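Local atomic coordinates of esterase (Rhizomucor miehei, PDB entry 4WY5), a protein that probably hydrolyses carboxylic esters, acting as a carboxylesterase built on the alpha/beta hydrolase fold. Residues G163-A168 / Y190-V195; Q186-P191 / A254-A259; Y203-N208 / V263-G268; T258-V263 / R286-V291. One frame throughout, in Å; residues are numbered along the deposited sequence.

Contact 1 of 4, residues G163-A168 / Y190-V195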
loop_
_atom_site.group_PDB
_atom_site.type_symbol
_atom_site.label_atom_id
_atom_site.label_comp_id
_atom_site.label_asym_id
_atom_site.label_seq_id
_atom_site.Cartn_x
_atom_site.Cartn_y
_atom_site.Cartn_z
ATOM N N GLY A 163 6.622 13.113 -13.504
ATOM C CA GLY A 163 5.380 12.705 -14.136
ATOM C C GLY A 163 4.225 12.707 -13.143
ATOM O O GLY A 163 3.059 12.919 -13.521
ATOM N N ALA A 164 4.539 12.461 -11.871
ATOM C CA ALA A 164 3.526 12.514 -10.826
ATOM C C ALA A 164 3.086 13.962 -10.587
ATOM O O ALA A 164 1.901 14.254 -10.407
ATOM C CB ALA A 164 4.046 11.895 -9.547
ATOM N N THR A 165 4.045 14.876 -10.627
ATOM C CA THR A 165 3.734 16.303 -10.530
ATOM C C THR A 165 2.816 16.721 -11.708
ATOM O O THR A 165 1.784 17.370 -11.497
ATOM C CB THR A 165 5.048 17.149 -10.474
ATOM O OG1 THR A 165 5.705 16.936 -9.203
ATOM C CG2 THR A 165 4.762 18.632 -10.628
ATOM N N LEU A 166 3.132 16.284 -12.924
ATOM C CA LEU A 166 2.284 16.604 -14.079
ATOM C C LEU A 166 0.871 15.985 -13.996
ATOM O O LEU A 166 -0.111 16.631 -14.383
ATOM C CB LEU A 166 2.956 16.157 -15.373
ATOM C CG LEU A 166 4.171 16.990 -15.801
ATOM C CD1 LEU A 166 4.939 16.294 -16.942
ATOM C CD2 LEU A 166 3.798 18.449 -16.171
ATOM N N SER A 167 0.758 14.747 -13.508
ATOM C CA SER A 167 -0.568 14.147 -13.323
ATOM C C SER A 167 -1.439 15.012 -12.417
ATOM O O SER A 167 -2.626 15.236 -12.688
ATOM C CB SER A 167 -0.471 12.745 -12.724
ATOM O OG SER A 167 0.217 11.858 -13.582
ATOM N N ALA A 168 -0.844 15.506 -11.340
ATOM C CA ALA A 168 -1.596 16.291 -10.370
ATOM C C ALA A 168 -2.000 17.680 -10.903
ATOM O O ALA A 168 -3.132 18.129 -10.682
ATOM C CB ALA A 168 -0.795 16.422 -9.088
ATOM N N TYR A 190 5.609 9.188 -5.838
ATOM C CA TYR A 190 6.580 10.171 -5.299
ATOM C C TYR A 190 6.678 11.520 -6.077
ATOM O O TYR A 190 7.708 11.814 -6.683
ATOM C CB TYR A 190 8.001 9.540 -5.158
ATOM C CG TYR A 190 8.466 8.538 -6.227
ATOM C CD1 TYR A 190 8.844 8.955 -7.509
ATOM C CD2 TYR A 190 8.587 7.179 -5.928
ATOM C CE1 TYR A 190 9.287 8.040 -8.474
ATOM C CE2 TYR A 190 9.037 6.248 -6.892
ATOM C CZ TYR A 190 9.380 6.686 -8.163
ATOM O OH TYR A 190 9.820 5.776 -9.132
ATOM N N PRO A 191 5.617 12.358 -6.020
ATOM C CA PRO A 191 5.631 13.680 -6.676
ATOM C C PRO A 191 6.502 14.725 -5.967
ATOM O O PRO A 191 6.873 14.534 -4.807
ATOM C CB PRO A 191 4.166 14.130 -6.600
ATOM C CG PRO A 191 3.665 13.486 -5.336
ATOM C CD PRO A 191 4.347 12.122 -5.302
ATOM N N ALA A 192 6.803 15.813 -6.673
ATOM C CA ALA A 192 7.451 17.003 -6.116
ATOM C C ALA A 192 6.410 18.109 -6.011
ATOM O O ALA A 192 5.651 18.311 -6.965
ATOM C CB ALA A 192 8.609 17.445 -6.999
ATOM N N THR A 193 6.344 18.805 -4.869
ATOM C CA THR A 193 5.280 19.800 -4.649
ATOM C C THR A 193 5.687 21.187 -4.082
ATOM O O THR A 193 4.908 22.143 -4.192
ATOM C CB THR A 193 4.216 19.251 -3.689
ATOM O OG1 THR A 193 4.777 19.116 -2.372
ATOM C CG2 THR A 193 3.669 17.915 -4.180
ATOM N N ALA A 194 6.872 21.302 -3.479
ATOM C CA ALA A 194 7.203 22.458 -2.615
ATOM C C ALA A 194 7.792 23.706 -3.302
ATOM O O ALA A 194 8.628 23.598 -4.214
ATOM C CB ALA A 194 8.172 22.010 -1.533
ATOM N N VAL A 195 7.384 24.888 -2.827
ATOM C CA VAL A 195 8.072 26.133 -3.186
ATOM C C VAL A 195 9.479 26.103 -2.613
ATOM O O VAL A 195 10.450 26.375 -3.306
ATOM C CB VAL A 195 7.360 27.397 -2.661
ATOM C CG1 VAL A 195 8.082 28.635 -3.160
ATOM C CG2 VAL A 195 5.925 27.440 -3.125
#
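The methyl group of Ala164 faces Tyr190 and Pro191, where helix 162-176 of the alpha/beta hydrolase fold meets the start of the loop that leaves strand 185-189. The helix carries Gly163 of a GxSxG sequence, consistent with the nucleophile elbow of this fold, whose serine would be Ser161. At Tyr190 the meeting is backbone only: its C lies 4.4 Å from Ala164 CB, while its CB is directed away from the helix, its ring meets those of His292 and Phe294, and its hydroxyl is hydrogen-bonded to Ile295 N. Pro191 follows with an apolar touch, its CB 3.7 Å from Ala164 CB, and the flank of its ring lies alongside the first turn of the helix. Ala192 supplies the polar bond. Its carbonyl oxygen accepts from Thr165 OG1 at 2.6 Å, the hydroxyl lying in the carbonyl plane and on a lone pair. With OG1 of Thr165 anti to its own carbonyl carbon (chi1 -70°), the hydroxyl is carried off the side of the helix toward the loop. The methyl of Ala192 packs against the same oxygen, CB to Thr165 OG1 being 3.7 Å. Past this point the loop leaves the helix: Thr193 N and Ala194 N both bond to Glu267 OE2, and Val195 N to Glu241 OE1. Within the helix, Gly163 O receives two donors, Ser167 N at 2.9 Å and Ser167 OG at 3.0 Å, which reach it from opposite faces of its carbonyl plane.

Contact 2 of 4, residues Q186-P191 / A254-A259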
loop_
_atom_site.group_PDB
_atom_site.type_symbol
_atom_site.label_atom_id
_atom_site.label_comp_id
_atom_site.label_asym_id
_atom_site.label_seq_id
_atom_site.Cartn_x
_atom_site.Cartn_y
_atom_site.Cartn_z
ATOM N N GLN A 186 -6.418 9.848 -10.364
ATOM C CA GLN A 186 -5.026 10.274 -10.520
ATOM C C GLN A 186 -4.114 9.368 -9.660
ATOM O O GLN A 186 -4.386 9.158 -8.471
ATOM C CB GLN A 186 -4.851 11.750 -10.114
ATOM C CG GLN A 186 -5.419 12.137 -8.711
ATOM C CD GLN A 186 -5.227 13.631 -8.337
ATOM O OE1 GLN A 186 -4.167 14.226 -8.576
ATOM N NE2 GLN A 186 -6.263 14.232 -7.742
ATOM N N VAL A 187 -3.053 8.826 -10.261
ATOM C CA VAL A 187 -2.087 7.975 -9.549
ATOM C C VAL A 187 -0.737 8.697 -9.469
ATOM O O VAL A 187 -0.116 9.004 -10.501
ATOM C CB VAL A 187 -1.910 6.583 -10.237
ATOM C CG1 VAL A 187 -0.858 5.749 -9.516
ATOM C CG2 VAL A 187 -3.249 5.820 -10.305
ATOM N N LEU A 188 -0.300 9.004 -8.250
ATOM C CA LEU A 188 0.835 9.908 -8.040
ATOM C C LEU A 188 1.984 9.196 -7.319
ATOM O O LEU A 188 1.905 8.968 -6.113
ATOM C CB LEU A 188 0.391 11.147 -7.231
ATOM C CG LEU A 188 -0.966 11.809 -7.584
ATOM C CD1 LEU A 188 -1.337 12.972 -6.641
ATOM C CD2 LEU A 188 -1.059 12.276 -9.049
ATOM N N ILE A 189 3.049 8.856 -8.048
ATOM C CA ILE A 189 4.176 8.079 -7.488
ATOM C C ILE A 189 5.363 8.999 -7.144
ATOM O O ILE A 189 6.020 9.537 -8.044
ATOM C CB ILE A 189 4.630 6.949 -8.473
ATOM C CG1 ILE A 189 3.429 6.101 -8.918
ATOM C CG2 ILE A 189 5.665 6.025 -7.852
ATOM C CD1 ILE A 189 3.676 5.336 -10.209
ATOM N N TYR A 190 5.609 9.188 -5.838
ATOM C CA TYR A 190 6.580 10.171 -5.299
ATOM C C TYR A 190 6.678 11.520 -6.077
ATOM O O TYR A 190 7.708 11.814 -6.683
ATOM C CB TYR A 190 8.001 9.540 -5.158
ATOM C CG TYR A 190 8.466 8.538 -6.227
ATOM C CD1 TYR A 190 8.844 8.955 -7.509
ATOM C CD2 TYR A 190 8.587 7.179 -5.928
ATOM C CE1 TYR A 190 9.287 8.040 -8.474
ATOM C CE2 TYR A 190 9.037 6.248 -6.892
ATOM C CZ TYR A 190 9.380 6.686 -8.163
ATOM O OH TYR A 190 9.820 5.776 -9.132
ATOM N N PRO A 191 5.617 12.358 -6.020
ATOM C CA PRO A 191 5.631 13.680 -6.676
ATOM C C PRO A 191 6.502 14.725 -5.967
ATOM O O PRO A 191 6.873 14.534 -4.807
ATOM C CB PRO A 191 4.166 14.130 -6.600
ATOM C CG PRO A 191 3.665 13.486 -5.336
ATOM C CD PRO A 191 4.347 12.122 -5.302
ATOM N N ALA A 254 -7.705 9.942 -5.537
ATOM C CA ALA A 254 -6.254 9.894 -5.675
ATOM C C ALA A 254 -5.663 8.661 -5.029
ATOM O O ALA A 254 -6.191 8.167 -4.034
ATOM C CB ALA A 254 -5.628 11.147 -5.058
ATOM N N LEU A 255 -4.576 8.156 -5.614
ATOM C CA LEU A 255 -3.724 7.140 -4.976
ATOM C C LEU A 255 -2.310 7.700 -4.938
ATOM O O LEU A 255 -1.761 8.054 -5.981
ATOM C CB LEU A 255 -3.783 5.800 -5.726
ATOM C CG LEU A 255 -2.832 4.675 -5.285
ATOM C CD1 LEU A 255 -3.076 4.185 -3.822
ATOM C CD2 LEU A 255 -2.869 3.504 -6.265
ATOM N N LEU A 256 -1.733 7.847 -3.749
ATOM C CA LEU A 256 -0.403 8.457 -3.646
ATOM C C LEU A 256 0.619 7.556 -2.943
ATOM O O LEU A 256 0.333 6.980 -1.897
ATOM C CB LEU A 256 -0.503 9.804 -2.936
ATOM C CG LEU A 256 0.707 10.735 -2.921
ATOM C CD1 LEU A 256 0.211 12.148 -2.767
ATOM C CD2 LEU A 256 1.632 10.430 -1.753
ATOM N N PHE A 257 1.796 7.410 -3.561
ATOM C CA PHE A 257 2.915 6.666 -2.966
ATOM C C PHE A 257 4.019 7.627 -2.598
ATOM O O PHE A 257 4.319 8.562 -3.361
ATOM C CB PHE A 257 3.494 5.612 -3.909
ATOM C CG PHE A 257 2.531 4.498 -4.272
ATOM C CD1 PHE A 257 2.518 3.308 -3.542
ATOM C CD2 PHE A 257 1.652 4.644 -5.333
ATOM C CE1 PHE A 257 1.650 2.275 -3.872
ATOM C CE2 PHE A 257 0.776 3.613 -5.676
ATOM C CZ PHE A 257 0.774 2.425 -4.942
ATOM N N THR A 258 4.638 7.367 -1.450
ATOM C CA THR A 258 5.778 8.136 -0.984
ATOM C C THR A 258 6.915 7.149 -0.657
ATOM O O THR A 258 6.647 5.988 -0.339
ATOM C CB THR A 258 5.368 8.991 0.226
ATOM O OG1 THR A 258 5.549 10.375 -0.083
ATOM C CG2 THR A 258 6.115 8.604 1.466
ATOM N N ALA A 259 8.174 7.576 -0.773
ATOM C CA ALA A 259 9.296 6.686 -0.454
ATOM C C ALA A 259 9.966 7.071 0.875
ATOM O O ALA A 259 10.180 8.253 1.136
ATOM C CB ALA A 259 10.324 6.695 -1.589
#
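Leu188 and Leu256 sit level with each other on neighbouring parallel strands of the central sheet, 254-259 lying next to the chain's outermost strand 282-287, and the backbone between them is closely knit. Leu188 N donates to Leu255 O at 2.9 Å and nearly straight (173° at the hydrogen), and its own carbonyl oxygen takes Phe257 N at 3.0 Å, so Leu188 bonds to the residues on both sides of its partner. On the face covered by helix 162-176 the packing is close at two places. Gln186 CG touches Ala254 CB at 3.8 Å: with CG held between backbone N and carbonyl carbon (chi1 51°), the extended chain passes over the alanine methyl, and its amide NE2 bonds to Pro252 O. Leu256 CG similarly rests 3.8 Å from Leu188 O, although Leu188 CD1 and Leu256 CD1 stay 4.3 Å apart. The face against helix 302-319 is joined at such longer distances: Val187 CG1 and Leu255 CD2 are 4.4 Å apart, and Ile189 CG1 approaches the Phe257 ring obliquely, 4.3 Å from CD2; Leu255 also reaches Phe306 of the second subunit. Toward the C-terminal end the pairing fades. Tyr190 N still donates to Phe257 O at 2.9 Å, but the bond is bent to 145°; Tyr190 then adopts a left-handed backbone conformation and the chain departs, leaving Thr258 and Ala259 without close partners on this strand. Main-chain hydrogen bonds alone thus join the strands, while the side chains of the four bridged pairs, apolar apart from Gln186, lie buried on both faces.

Contact 3 of 4, residues Y203-N208 / V263-G268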
loop_
_atom_site.group_PDB
_atom_site.type_symbol
_atom_site.label_atom_id
_atom_site.label_comp_id
_atom_site.label_asym_id
_atom_site.label_seq_id
_atom_site.Cartn_x
_atom_site.Cartn_y
_atom_site.Cartn_z
ATOM N N TYR A 203 14.226 16.580 3.670
ATOM C CA TYR A 203 15.221 17.285 2.846
ATOM C C TYR A 203 16.586 17.241 3.521
ATOM O O TYR A 203 17.602 16.894 2.910
ATOM C CB TYR A 203 14.771 18.729 2.608
ATOM C CG TYR A 203 15.679 19.607 1.751
ATOM C CD1 TYR A 203 16.597 20.484 2.334
ATOM C CD2 TYR A 203 15.574 19.607 0.360
ATOM C CE1 TYR A 203 17.409 21.312 1.552
ATOM C CE2 TYR A 203 16.380 20.438 -0.433
ATOM C CZ TYR A 203 17.299 21.284 0.168
ATOM O OH TYR A 203 18.102 22.100 -0.613
ATOM N N LYS A 204 16.580 17.525 4.815
ATOM C CA LYS A 204 17.785 17.520 5.617
ATOM C C LYS A 204 18.367 16.107 5.755
ATOM O O LYS A 204 19.568 15.913 5.548
ATOM C CB LYS A 204 17.470 18.135 6.987
ATOM C CG LYS A 204 18.588 18.078 8.010
ATOM C CD LYS A 204 18.124 18.689 9.351
ATOM C CE LYS A 204 17.376 17.669 10.229
ATOM N NZ LYS A 204 17.088 18.163 11.612
ATOM N N LEU A 205 17.528 15.124 6.095
ATOM C CA LEU A 205 18.008 13.753 6.328
ATOM C C LEU A 205 18.615 13.042 5.114
ATOM O O LEU A 205 19.567 12.278 5.272
ATOM C CB LEU A 205 16.895 12.858 6.884
ATOM C CG LEU A 205 16.219 13.068 8.253
ATOM C CD1 LEU A 205 16.431 14.430 8.885
ATOM C CD2 LEU A 205 14.736 12.706 8.207
ATOM N N PHE A 206 18.076 13.281 3.918
ATOM C CA PHE A 206 18.462 12.490 2.734
ATOM C C PHE A 206 19.017 13.349 1.578
ATOM O O PHE A 206 19.183 12.861 0.461
ATOM C CB PHE A 206 17.259 11.660 2.240
ATOM C CG PHE A 206 16.570 10.877 3.340
ATOM C CD1 PHE A 206 17.196 9.779 3.934
ATOM C CD2 PHE A 206 15.316 11.264 3.805
ATOM C CE1 PHE A 206 16.581 9.062 4.966
ATOM C CE2 PHE A 206 14.686 10.564 4.840
ATOM C CZ PHE A 206 15.322 9.463 5.430
ATOM N N GLY A 207 19.324 14.617 1.842
ATOM C CA GLY A 207 19.709 15.515 0.767
ATOM C C GLY A 207 21.190 15.833 0.619
ATOM O O GLY A 207 21.548 16.639 -0.244
ATOM N N ASN A 208 22.049 15.173 1.397
ATOM C CA ASN A 208 23.468 15.556 1.473
ATOM C C ASN A 208 24.376 14.911 0.410
ATOM O O ASN A 208 25.593 15.105 0.418
ATOM C CB ASN A 208 23.968 15.290 2.928
ATOM C CG ASN A 208 24.917 14.060 3.090
ATOM O OD1 ASN A 208 25.133 13.244 2.193
ATOM N ND2 ASN A 208 25.455 13.928 4.300
ATOM N N VAL A 263 14.109 12.808 -0.152
ATOM C CA VAL A 263 13.955 14.224 0.249
ATOM C C VAL A 263 12.537 14.760 0.026
ATOM O O VAL A 263 12.062 15.590 0.805
ATOM C CB VAL A 263 14.957 15.184 -0.493
ATOM C CG1 VAL A 263 16.373 14.899 -0.086
ATOM C CG2 VAL A 263 14.824 15.071 -2.006
ATOM N N LEU A 264 11.866 14.269 -1.025
ATOM C CA LEU A 264 10.503 14.708 -1.375
ATOM C C LEU A 264 9.397 14.025 -0.553
ATOM O O LEU A 264 8.203 14.253 -0.796
ATOM C CB LEU A 264 10.235 14.455 -2.864
ATOM C CG LEU A 264 11.160 15.095 -3.913
ATOM C CD1 LEU A 264 10.763 14.643 -5.320
ATOM C CD2 LEU A 264 11.118 16.620 -3.807
ATOM N N ARG A 265 9.788 13.212 0.427
ATOM C CA ARG A 265 8.824 12.374 1.146
ATOM C C ARG A 265 7.716 13.153 1.847
ATOM O O ARG A 265 6.520 12.928 1.593
ATOM C CB ARG A 265 9.561 11.517 2.178
ATOM C CG ARG A 265 8.691 10.562 2.959
ATOM C CD ARG A 265 9.519 9.858 4.023
ATOM N NE ARG A 265 9.690 10.681 5.216
ATOM C CZ ARG A 265 10.551 10.410 6.196
ATOM N NH1 ARG A 265 11.337 9.344 6.118
ATOM N NH2 ARG A 265 10.627 11.208 7.257
ATOM N N ASP A 266 8.129 14.096 2.690
ATOM C CA ASP A 266 7.216 14.770 3.596
ATOM C C ASP A 266 6.316 15.751 2.847
ATOM O O ASP A 266 5.176 15.982 3.243
ATOM C CB ASP A 266 8.000 15.530 4.688
ATOM C CG ASP A 266 8.760 14.611 5.641
ATOM O OD1 ASP A 266 8.561 13.382 5.593
ATOM O OD2 ASP A 266 9.562 15.130 6.457
ATOM N N GLU A 267 6.828 16.343 1.771
ATOM C CA GLU A 267 6.005 17.269 1.005
ATOM C C GLU A 267 4.996 16.488 0.180
ATOM O O GLU A 267 3.896 16.980 -0.109
ATOM C CB GLU A 267 6.868 18.177 0.121
ATOM C CG GLU A 267 7.452 17.532 -1.124
ATOM C CD GLU A 267 8.525 18.417 -1.745
ATOM O OE1 GLU A 267 9.511 18.702 -1.030
ATOM O OE2 GLU A 267 8.383 18.841 -2.927
ATOM N N GLY A 268 5.351 15.258 -0.177
ATOM C CA GLY A 268 4.389 14.383 -0.800
ATOM C C GLY A 268 3.274 14.035 0.173
ATOM O O GLY A 268 2.096 14.055 -0.195
#
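Val263 presses a single methyl, CG1, against the backbone of segment 203-208, 3.5 Å from both Phe206 C and Gly207 CA. That branch lies anti to the carbonyl carbon of Val263 (chi1 -66°), which sends it toward the other segment, while CB rests 4.0 Å from Tyr203 CA. Beside it the Phe206 ring meets Arg265: NH1 comes to the ring edge, near its plane, 3.8 Å from CE2, with ring and guanidinium planes 71° apart. One ring face is covered within its own segment by Leu205 CB, 3.7 Å above the centre, and Tyr211 adds an edge-to-face contact. Helix 201-206 belongs to the insertion between strands 185-189 and 254-259 of the alpha/beta hydrolase fold, and Val263 follows Asp262, the probable acid of the catalytic triad. Further out, the guanidinium is fixed at two points. Its NH1 donates to Glu260 O, and its NE makes a salt bridge with Asp266 OD1 at 3.0 Å, the oxygen lying in the guanidinium plane and met on its syn side, but 27° out of the carboxylate plane. Asp266 OD2 in turn receives Ser202 N, while Ser202 OG bonds to Val263 O, tying segment 263-268 to Ser202 at two points.

Contact 4 of 4, residues T258-V263 / R286-V291. With SO4 (sulfate ion), chain C.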
loop_
_atom_site.group_PDB
_atom_site.type_symbol
_atom_site.label_atom_id
_atom_site.label_comp_id
_atom_site.label_asym_id
_atom_site.label_seq_id
_atom_site.Cartn_x
_atom_site.Cartn_y
_atom_site.Cartn_z
ATOM N N THR A 258 4.638 7.367 -1.450
ATOM C CA THR A 258 5.778 8.136 -0.984
ATOM C C THR A 258 6.915 7.149 -0.657
ATOM O O THR A 258 6.647 5.988 -0.339
ATOM C CB THR A 258 5.368 8.991 0.226
ATOM O OG1 THR A 258 5.549 10.375 -0.083
ATOM C CG2 THR A 258 6.115 8.604 1.466
ATOM N N ALA A 259 8.174 7.576 -0.773
ATOM C CA ALA A 259 9.296 6.686 -0.454
ATOM C C ALA A 259 9.966 7.071 0.875
ATOM O O ALA A 259 10.180 8.253 1.136
ATOM C CB ALA A 259 10.324 6.695 -1.589
ATOM N N GLU A 260 10.282 6.077 1.712
ATOM C CA GLU A 260 10.796 6.346 3.059
ATOM C C GLU A 260 12.090 7.164 3.072
ATOM O O GLU A 260 12.218 8.099 3.857
ATOM C CB GLU A 260 11.023 5.038 3.851
ATOM C CG GLU A 260 11.549 5.311 5.280
ATOM C CD GLU A 260 11.734 4.063 6.130
ATOM O OE1 GLU A 260 12.297 3.068 5.605
ATOM O OE2 GLU A 260 11.342 4.080 7.330
ATOM N N SER A 261 13.055 6.801 2.229
ATOM C CA SER A 261 14.337 7.506 2.192
ATOM C C SER A 261 14.425 8.388 0.944
ATOM O O SER A 261 15.081 8.028 -0.048
ATOM C CB SER A 261 15.504 6.513 2.226
ATOM O OG SER A 261 15.588 5.854 3.487
ATOM N N ASP A 262 13.787 9.556 1.021
ATOM C CA ASP A 262 13.576 10.414 -0.136
ATOM C C ASP A 262 13.317 11.842 0.339
ATOM O O ASP A 262 12.371 12.066 1.108
ATOM C CB ASP A 262 12.390 9.874 -0.968
ATOM C CG ASP A 262 12.105 10.696 -2.229
ATOM O OD1 ASP A 262 12.745 11.754 -2.431
ATOM O OD2 ASP A 262 11.213 10.280 -3.026
ATOM N N VAL A 263 14.109 12.808 -0.152
ATOM C CA VAL A 263 13.955 14.224 0.249
ATOM C C VAL A 263 12.537 14.760 0.026
ATOM O O VAL A 263 12.062 15.590 0.805
ATOM C CB VAL A 263 14.957 15.184 -0.493
ATOM C CG1 VAL A 263 16.373 14.899 -0.086
ATOM C CG2 VAL A 263 14.824 15.071 -2.006
ATOM N N ARG A 286 3.281 5.400 2.840
ATOM C CA ARG A 286 4.746 5.518 2.830
ATOM C C ARG A 286 5.356 4.120 2.673
ATOM O O ARG A 286 5.062 3.219 3.481
ATOM C CB ARG A 286 5.287 6.179 4.117
ATOM C CG ARG A 286 6.831 6.313 4.162
ATOM C CD ARG A 286 7.370 6.757 5.541
ATOM N NE ARG A 286 6.957 8.121 5.852
ATOM C CZ ARG A 286 7.363 8.830 6.899
ATOM N NH1 ARG A 286 8.217 8.315 7.776
ATOM N NH2 ARG A 286 6.917 10.075 7.055
ATOM N N VAL A 287 6.199 3.933 1.651
ATOM C CA VAL A 287 6.804 2.603 1.380
ATOM C C VAL A 287 8.144 2.420 2.101
ATOM O O VAL A 287 9.107 3.152 1.837
ATOM C CB VAL A 287 7.059 2.382 -0.119
ATOM C CG1 VAL A 287 7.535 0.935 -0.382
ATOM C CG2 VAL A 287 5.812 2.715 -0.920
ATOM N N LEU A 288 8.213 1.438 2.995
ATOM C CA LEU A 288 9.416 1.209 3.803
ATOM C C LEU A 288 10.558 0.535 3.034
ATOM O O LEU A 288 10.344 -0.415 2.275
ATOM C CB LEU A 288 9.075 0.360 5.033
ATOM C CG LEU A 288 8.668 1.041 6.356
ATOM C CD1 LEU A 288 7.770 2.247 6.182
ATOM C CD2 LEU A 288 7.996 0.046 7.283
ATOM N N GLY A 289 11.774 1.033 3.250
ATOM C CA GLY A 289 12.975 0.486 2.632
ATOM C C GLY A 289 13.324 1.026 1.248
ATOM O O GLY A 289 14.320 0.592 0.651
ATOM N N ALA A 290 12.509 1.945 0.726
ATOM C CA ALA A 290 12.681 2.397 -0.659
ATOM C C ALA A 290 13.295 3.790 -0.770
ATOM O O ALA A 290 13.253 4.583 0.170
ATOM C CB ALA A 290 11.343 2.363 -1.408
ATOM N N VAL A 291 13.856 4.077 -1.942
ATOM C CA VAL A 291 14.473 5.368 -2.220
ATOM C C VAL A 291 13.718 5.990 -3.394
ATOM O O VAL A 291 12.926 5.309 -4.057
ATOM C CB VAL A 291 15.965 5.226 -2.567
ATOM C CG1 VAL A 291 16.730 4.610 -1.409
ATOM C CG2 VAL A 291 16.129 4.353 -3.792
HETATM S S SO4 C . 8.640 10.058 11.211
HETATM O O1 SO4 C . 9.370 9.783 9.966
HETATM O O2 SO4 C . 7.332 10.648 10.878
HETATM O O3 SO4 C . 8.465 8.780 11.907
HETATM O O4 SO4 C . 9.410 10.981 12.062
HETATM O O HOH W 1 9.047 5.313 8.421
#
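The guanidinium of Arg286 is approached obliquely by Thr258 CG2, while at its edge and in its plane lies O1 of a bound sulfate, 2.9 Å from NH1 along a nearly straight bond. The same sulfate also bonds to Arg286 NH1 of the second subunit, so the anion lies between the two like charges; it probably comes from the crystallisation liquor. NE of Arg286 forms a salt bridge with Glu269. The carboxylate of Glu260 is met from above its plane: Gly289 N donates to OE1 at 3.2 Å, 36° out of that plane. An extended chain, with CG anti to the backbone N (chi1 -179°), carries the carboxylate to Gly289, in the type II turn from Val287 to Ala290, and a water links Glu260 OE2 (2.8 Å) to Arg286 NH1 (3.2 Å). Nearer the backbone, Thr258 CG2 lies alongside Arg286 CG at 3.6 Å. Val287 N bonds to Thr258 O at 2.9 Å, and Ser261 N to Ala290 O at 3.0 Å, through the turn's first and last residues. These parallel strands flank helix 265-277 in a beta-alpha-beta unit. Asp262 follows strand 254-259, its OD2 hydrogen-bonded to His292 ND1, as expected of the acid and histidine of an alpha/beta hydrolase triad.

Contacts 2 and 4 share strand 254-259, their centres about 12 Å apart, joining three neighbouring parallel strands. The second segment of contact 1 starts where strand 185-189 ends; the centres of contacts 1 and 2 are about 9 Å apart, and Ala164 CB packs 3.4 Å from Ile189 O. Contact 3 continues from contact 4 through the shared Val263, with centres about 10 Å apart and Arg265 CG 3.3 Å from Ala259 O. Around the probable active site, contact 1 supplies the helix behind Ser161, and contact 4 holds Asp262 and ends one residue before His292. Tyr190, common to contacts 1 and 2, bridges these regions: its CB is 3.9 Å from Asp262 OD2 and its side chain touches Ser161.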